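Local coordinates for SusD superfamily protein (Parabacteroides distasonis, PDB 3OTN) that probably binds nutrients, most likely carbohydrate, at the bacterial outer membrane, at residues 427-432 and 459-464; 446-449 and 455-458. One frame throughout, in Å; residues are numbered along the deposited sequence.

Contact 1. Residues 427-432 and 459-464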
loop_
_atom_site.group_PDB
_atom_site.type_symbol
_atom_site.label_atom_id
_atom_site.label_comp_id
_atom_site.label_asym_id
_atom_site.label_seq_id
_atom_site.Cartn_x
_atom_site.Cartn_y
_atom_site.Cartn_z
ATOM N N ASP A 427 0.603 8.857 3.513
ATOM C CA ASP A 427 1.009 9.668 4.698
ATOM C C ASP A 427 1.205 11.173 4.357
ATOM O O ASP A 427 0.726 12.071 5.064
ATOM C CB ASP A 427 2.320 9.155 5.299
ATOM C CG ASP A 427 2.190 7.836 5.998
ATOM O OD1 ASP A 427 1.079 7.269 6.160
ATOM O OD2 ASP A 427 3.263 7.354 6.434
HETATM N N MSE A 428 1.891 11.427 3.261
HETATM C CA MSE A 428 2.122 12.786 2.798
HETATM C C MSE A 428 0.800 13.530 2.521
HETATM O O MSE A 428 0.667 14.699 2.866
HETATM C CB MSE A 428 3.042 12.803 1.567
HETATM C CG MSE A 428 4.468 12.342 1.843
HETATM SE SE MSE A 428 5.474 12.223 0.174
HETATM C CE MSE A 428 7.286 11.842 0.815
ATOM N N LEU A 429 -0.172 12.848 1.928
ATOM C CA LEU A 429 -1.457 13.478 1.605
ATOM C C LEU A 429 -2.285 13.788 2.871
ATOM O O LEU A 429 -2.899 14.855 2.961
ATOM C CB LEU A 429 -2.265 12.586 0.660
ATOM C CG LEU A 429 -1.689 12.370 -0.760
ATOM C CD1 LEU A 429 -2.669 11.541 -1.591
ATOM C CD2 LEU A 429 -1.347 13.724 -1.494
ATOM N N ARG A 430 -2.302 12.879 3.841
ATOM C CA ARG A 430 -3.120 13.085 5.036
ATOM C C ARG A 430 -2.510 14.053 6.050
ATOM O O ARG A 430 -3.258 14.680 6.797
ATOM C CB ARG A 430 -3.559 11.749 5.684
ATOM C CG ARG A 430 -2.481 10.979 6.345
ATOM C CD ARG A 430 -3.015 9.646 6.881
ATOM N NE ARG A 430 -1.881 8.853 7.311
ATOM C CZ ARG A 430 -1.164 9.104 8.411
ATOM N NH1 ARG A 430 -1.496 10.097 9.258
ATOM N NH2 ARG A 430 -0.115 8.357 8.675
ATOM N N THR A 431 -1.183 14.209 6.046
ATOM C CA THR A 431 -0.520 15.186 6.899
ATOM C C THR A 431 -0.260 16.505 6.155
ATOM O O THR A 431 -0.087 17.528 6.793
ATOM C CB THR A 431 0.832 14.657 7.430
ATOM O OG1 THR A 431 1.749 14.408 6.348
ATOM C CG2 THR A 431 0.639 13.383 8.209
ATOM N N ARG A 432 -0.223 16.471 4.816
ATOM C CA ARG A 432 0.273 17.585 3.962
ATOM C C ARG A 432 1.660 18.058 4.422
ATOM O O ARG A 432 1.951 19.250 4.424
ATOM C CB ARG A 432 -0.741 18.734 3.849
ATOM C CG ARG A 432 -1.927 18.295 2.977
ATOM C CD ARG A 432 -2.910 19.362 2.694
ATOM N NE ARG A 432 -4.091 18.783 2.044
ATOM C CZ ARG A 432 -5.206 19.464 1.793
ATOM N NH1 ARG A 432 -5.290 20.740 2.125
ATOM N NH2 ARG A 432 -6.250 18.876 1.222
ATOM N N THR A 459 -2.389 21.111 -6.915
ATOM C CA THR A 459 -2.618 20.116 -7.978
ATOM C C THR A 459 -2.122 18.711 -7.640
ATOM O O THR A 459 -2.841 17.722 -7.864
ATOM C CB THR A 459 -1.973 20.590 -9.293
ATOM O OG1 THR A 459 -2.507 21.872 -9.618
ATOM C CG2 THR A 459 -2.216 19.619 -10.445
ATOM N N GLN A 460 -0.924 18.638 -7.052
ATOM C CA GLN A 460 -0.256 17.360 -6.782
ATOM C C GLN A 460 -0.887 16.585 -5.612
ATOM O O GLN A 460 -0.565 15.419 -5.423
ATOM C CB GLN A 460 1.235 17.553 -6.533
ATOM C CG GLN A 460 2.081 17.822 -7.784
ATOM C CD GLN A 460 1.849 19.185 -8.410
ATOM O OE1 GLN A 460 1.735 20.207 -7.713
ATOM N NE2 GLN A 460 1.799 19.214 -9.739
ATOM N N LEU A 461 -1.790 17.226 -4.854
ATOM C CA LEU A 461 -2.546 16.526 -3.795
ATOM C C LEU A 461 -3.434 15.361 -4.293
ATOM O O LEU A 461 -3.791 14.476 -3.503
ATOM C CB LEU A 461 -3.427 17.518 -3.025
ATOM C CG LEU A 461 -2.708 18.582 -2.175
ATOM C CD1 LEU A 461 -3.710 19.637 -1.694
ATOM C CD2 LEU A 461 -1.956 17.956 -1.024
ATOM N N LEU A 462 -3.808 15.383 -5.574
ATOM C CA LEU A 462 -4.599 14.313 -6.177
ATOM C C LEU A 462 -4.041 13.953 -7.545
ATOM O O LEU A 462 -3.311 14.737 -8.146
ATOM C CB LEU A 462 -6.061 14.757 -6.331
ATOM C CG LEU A 462 -6.838 14.988 -5.036
ATOM C CD1 LEU A 462 -8.200 15.632 -5.318
ATOM C CD2 LEU A 462 -7.006 13.699 -4.235
ATOM N N PHE A 463 -4.380 12.755 -8.010
ATOM C CA PHE A 463 -4.085 12.323 -9.360
ATOM C C PHE A 463 -5.285 12.615 -10.235
ATOM O O PHE A 463 -6.404 12.726 -9.738
ATOM C CB PHE A 463 -3.698 10.833 -9.422
ATOM C CG PHE A 463 -2.315 10.567 -8.900
ATOM C CD1 PHE A 463 -1.193 11.011 -9.611
ATOM C CD2 PHE A 463 -2.118 9.897 -7.723
ATOM C CE1 PHE A 463 0.072 10.801 -9.132
ATOM C CE2 PHE A 463 -0.819 9.677 -7.247
ATOM C CZ PHE A 463 0.245 10.110 -7.946
ATOM N N PRO A 464 -5.058 12.733 -11.553
ATOM C CA PRO A 464 -6.160 13.071 -12.439
ATOM C C PRO A 464 -7.112 11.906 -12.655
ATOM O O PRO A 464 -6.704 10.723 -12.587
ATOM C CB PRO A 464 -5.461 13.389 -13.785
ATOM C CG PRO A 464 -4.042 13.199 -13.588
ATOM C CD PRO A 464 -3.791 12.554 -12.284
#
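Leu461 meets the last turn of helix 424-431 on two fronts, its carbonyl oxygen against Leu429 and its side chain against Arg432. The closest packing lies at Leu429, where both methyls lean on one backbone oxygen: CD2 of Leu429 is 3.3 Å from O of Leu461, and CD1 of Leu429 is 3.7 Å from that same oxygen. The two leucines also touch through their CD2 methyls, 4.3 Å apart. A branched leucine suits this place because its forked end spreads over a backbone bend. Arg432 is the first residue to leave helical backbone angles, with a positive phi (51°). CG lies anti to the carbonyl carbon (chi1 -72°), and the extended chain beyond it crosses Leu461 at about a right angle. Leu461 CD1 therefore sits over the centre of one guanidinium face, 3.8 Å from CZ of Arg432, while Leu461 CD2 is 3.8 Å from NE of Arg432. Poorly hydrated over its flat faces, the guanidinium can take a methyl there and keep its N-H groups directed outward in the plane.

No hydrogen bond links the segments, and the contact is small and near the surface. Its loose side is at Gln460, whose side chain leads away and accepts from Thr457 N instead. On the helix, Thr431 OG1 and Thr431 N reach the carbonyl oxygen of Asp427 from opposite faces of its plane, and Arg430 forms a salt bridge with Asp427; beyond the helix, Glu369 pairs with Arg430 and Arg414 with Asp427. What results is the end of a helix, where Arg432 takes a positive phi, resting on a short 3-10 turn of the loop between strand 442-444 and helix 467-472 in this SusD-family fold.

Contact 2. Residues 446-449 and 455-458; sequences IGYK and VYTE
The carbonyl oxygen of Tyr448 receives two donors from the facing chain. Tyr456 N approaches in the carbonyl plane at 2.8 Å from Tyr448 O, with a nearly straight N-H...O angle of 164°, and the CA-H of Val455 adds a weaker contact, its CA 3.2 Å from Tyr448 O. The N-H...O bond flanks the single antiparallel bridge of Lys449 and Val455, a non-hydrogen-bonded pair. The whole is a hairpin-like antiparallel pairing with a G1 beta bulge: five residues join the segments, and neither forms a regular strand.

In the bulge, Gly447 and Tyr448 both stand opposite Tyr456, because Gly447 N donates a nearly straight bond to Tyr456 O, 2.9 Å away. Gly447 holds the first position, whose positive phi favours glycine, since a CB there would crowd the carbonyl oxygen of Ile446.

The two tyrosines form the buried part. They make a T-shaped pair, the edge of Tyr448 toward the face of Tyr456, with centroids 5.5 Å apart and planes at 79°. CD2 of Tyr448 stands over the centre of the Tyr456 ring. Aromatic rings serve well here because they are broad enough to pack on Ile434 of strand 433-435, which both touch, while the hydroxyl of Tyr456 hydrogen-bonds to Met51 O.

The remaining contacts lie on the surface. Ile446 crosses the bent chain of Glu458, modelled in two conformers, at about a right angle, with Ile446 CD1 3.8 Å from Glu458 CG. Lys449 CG meets Val455 CG2 at 4.2 Å. Val455 CG1 lies 3.7 Å from Gly447 O, a place its chi1 of 177° gives it.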
loop_
_atom_site.group_PDB
_atom_site.type_symbol
_atom_site.label_atom_id
_atom_site.label_comp_id
_atom_site.label_asym_id
_atom_site.label_seq_id
_atom_site.Cartn_x
_atom_site.Cartn_y
_atom_site.Cartn_z
ATOM N N ILE A 446 2.634 21.751 0.107
ATOM C CA ILE A 446 2.436 22.846 -0.852
ATOM C C ILE A 446 3.621 23.810 -0.667
ATOM O O ILE A 446 3.779 24.419 0.382
ATOM C CB ILE A 446 1.075 23.568 -0.640
ATOM C CG1 ILE A 446 -0.100 22.625 -0.955
ATOM C CG2 ILE A 446 0.949 24.836 -1.542
ATOM C CD1 ILE A 446 -1.438 23.149 -0.450
ATOM N N GLY A 447 4.480 23.901 -1.669
ATOM C CA GLY A 447 5.766 24.584 -1.549
ATOM C C GLY A 447 6.985 23.671 -1.520
ATOM O O GLY A 447 8.098 24.156 -1.747
ATOM N N TYR A 448 6.828 22.360 -1.272
ATOM C CA TYR A 448 8.004 21.449 -1.310
ATOM C C TYR A 448 8.721 21.494 -2.673
ATOM O O TYR A 448 8.065 21.397 -3.722
ATOM C CB TYR A 448 7.607 20.006 -1.028
ATOM C CG TYR A 448 8.744 19.004 -1.116
ATOM C CD1 TYR A 448 9.772 18.997 -0.170
ATOM C CD2 TYR A 448 8.766 18.029 -2.134
ATOM C CE1 TYR A 448 10.824 18.071 -0.243
ATOM C CE2 TYR A 448 9.809 17.077 -2.226
ATOM C CZ TYR A 448 10.826 17.106 -1.277
ATOM O OH TYR A 448 11.828 16.175 -1.369
ATOM N N LYS A 449 10.048 21.635 -2.637
ATOM C CA LYS A 449 10.910 21.624 -3.832
ATOM C C LYS A 449 11.639 20.291 -3.907
ATOM O O LYS A 449 12.286 19.866 -2.931
ATOM C CB LYS A 449 11.930 22.735 -3.782
ATOM C CG LYS A 449 12.629 22.993 -5.120
ATOM C CD LYS A 449 13.404 24.325 -5.106
ATOM C CE LYS A 449 14.589 24.278 -4.131
ATOM N NZ LYS A 449 15.473 25.491 -4.190
ATOM N N VAL A 455 8.336 22.388 -7.822
ATOM C CA VAL A 455 7.646 22.810 -6.605
ATOM C C VAL A 455 6.218 22.272 -6.581
ATOM O O VAL A 455 5.454 22.475 -7.527
ATOM C CB VAL A 455 7.672 24.365 -6.440
ATOM C CG1 VAL A 455 6.891 24.772 -5.198
ATOM C CG2 VAL A 455 9.139 24.887 -6.359
ATOM N N TYR A 456 5.856 21.563 -5.509
ATOM C CA TYR A 456 4.519 20.984 -5.380
ATOM C C TYR A 456 3.496 22.073 -5.081
ATOM O O TYR A 456 3.784 23.024 -4.338
ATOM C CB TYR A 456 4.488 19.900 -4.301
ATOM C CG TYR A 456 5.163 18.578 -4.676
ATOM C CD1 TYR A 456 6.070 18.484 -5.735
ATOM C CD2 TYR A 456 4.928 17.428 -3.942
ATOM C CE1 TYR A 456 6.691 17.279 -6.048
ATOM C CE2 TYR A 456 5.560 16.208 -4.247
ATOM C CZ TYR A 456 6.451 16.149 -5.286
ATOM O OH TYR A 456 7.091 14.983 -5.588
ATOM N N THR A 457 2.328 21.943 -5.707
ATOM C CA THR A 457 1.203 22.825 -5.525
ATOM C C THR A 457 -0.022 22.021 -5.092
ATOM O O THR A 457 0.049 20.783 -4.917
ATOM C CB THR A 457 0.891 23.561 -6.837
ATOM O OG1 THR A 457 0.281 22.662 -7.789
ATOM C CG2 THR A 457 2.171 24.220 -7.436
ATOM N N GLU A 458 -1.161 22.701 -4.947
ATOM C CA GLU A 458 -2.443 22.054 -4.648
ATOM C C GLU A 458 -2.785 20.926 -5.658
ATOM O O GLU A 458 -3.401 19.902 -5.302
ATOM C CB GLU A 458 -3.567 23.107 -4.595
ATOM C CG GLU A 458 -3.478 24.136 -3.439
ATOM C CD GLU A 458 -2.570 25.368 -3.693
ATOM O OE1 GLU A 458 -1.826 25.457 -4.712
ATOM O OE2 GLU A 458 -2.604 26.254 -2.824
#

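Both contacts use the long irregular run after strand 442-444, and contact 2 is nested inside the loop that contact 1 closes. Residue 458 adjoins 459, so the bulged pairing leads straight into the 3-10 turn; the centres are about 10 Å apart. Contact 1, near the surface, joins this run to a helix and relies on apolar packing and one covered guanidinium face. Contact 2 lies farther from the centre of the chain, about 23 Å against 15 Å between centres, yet includes two buried tyrosines; being local, it is held by backbone hydrogen bonds, with the aromatic pair on its inner side and exposed residues around it.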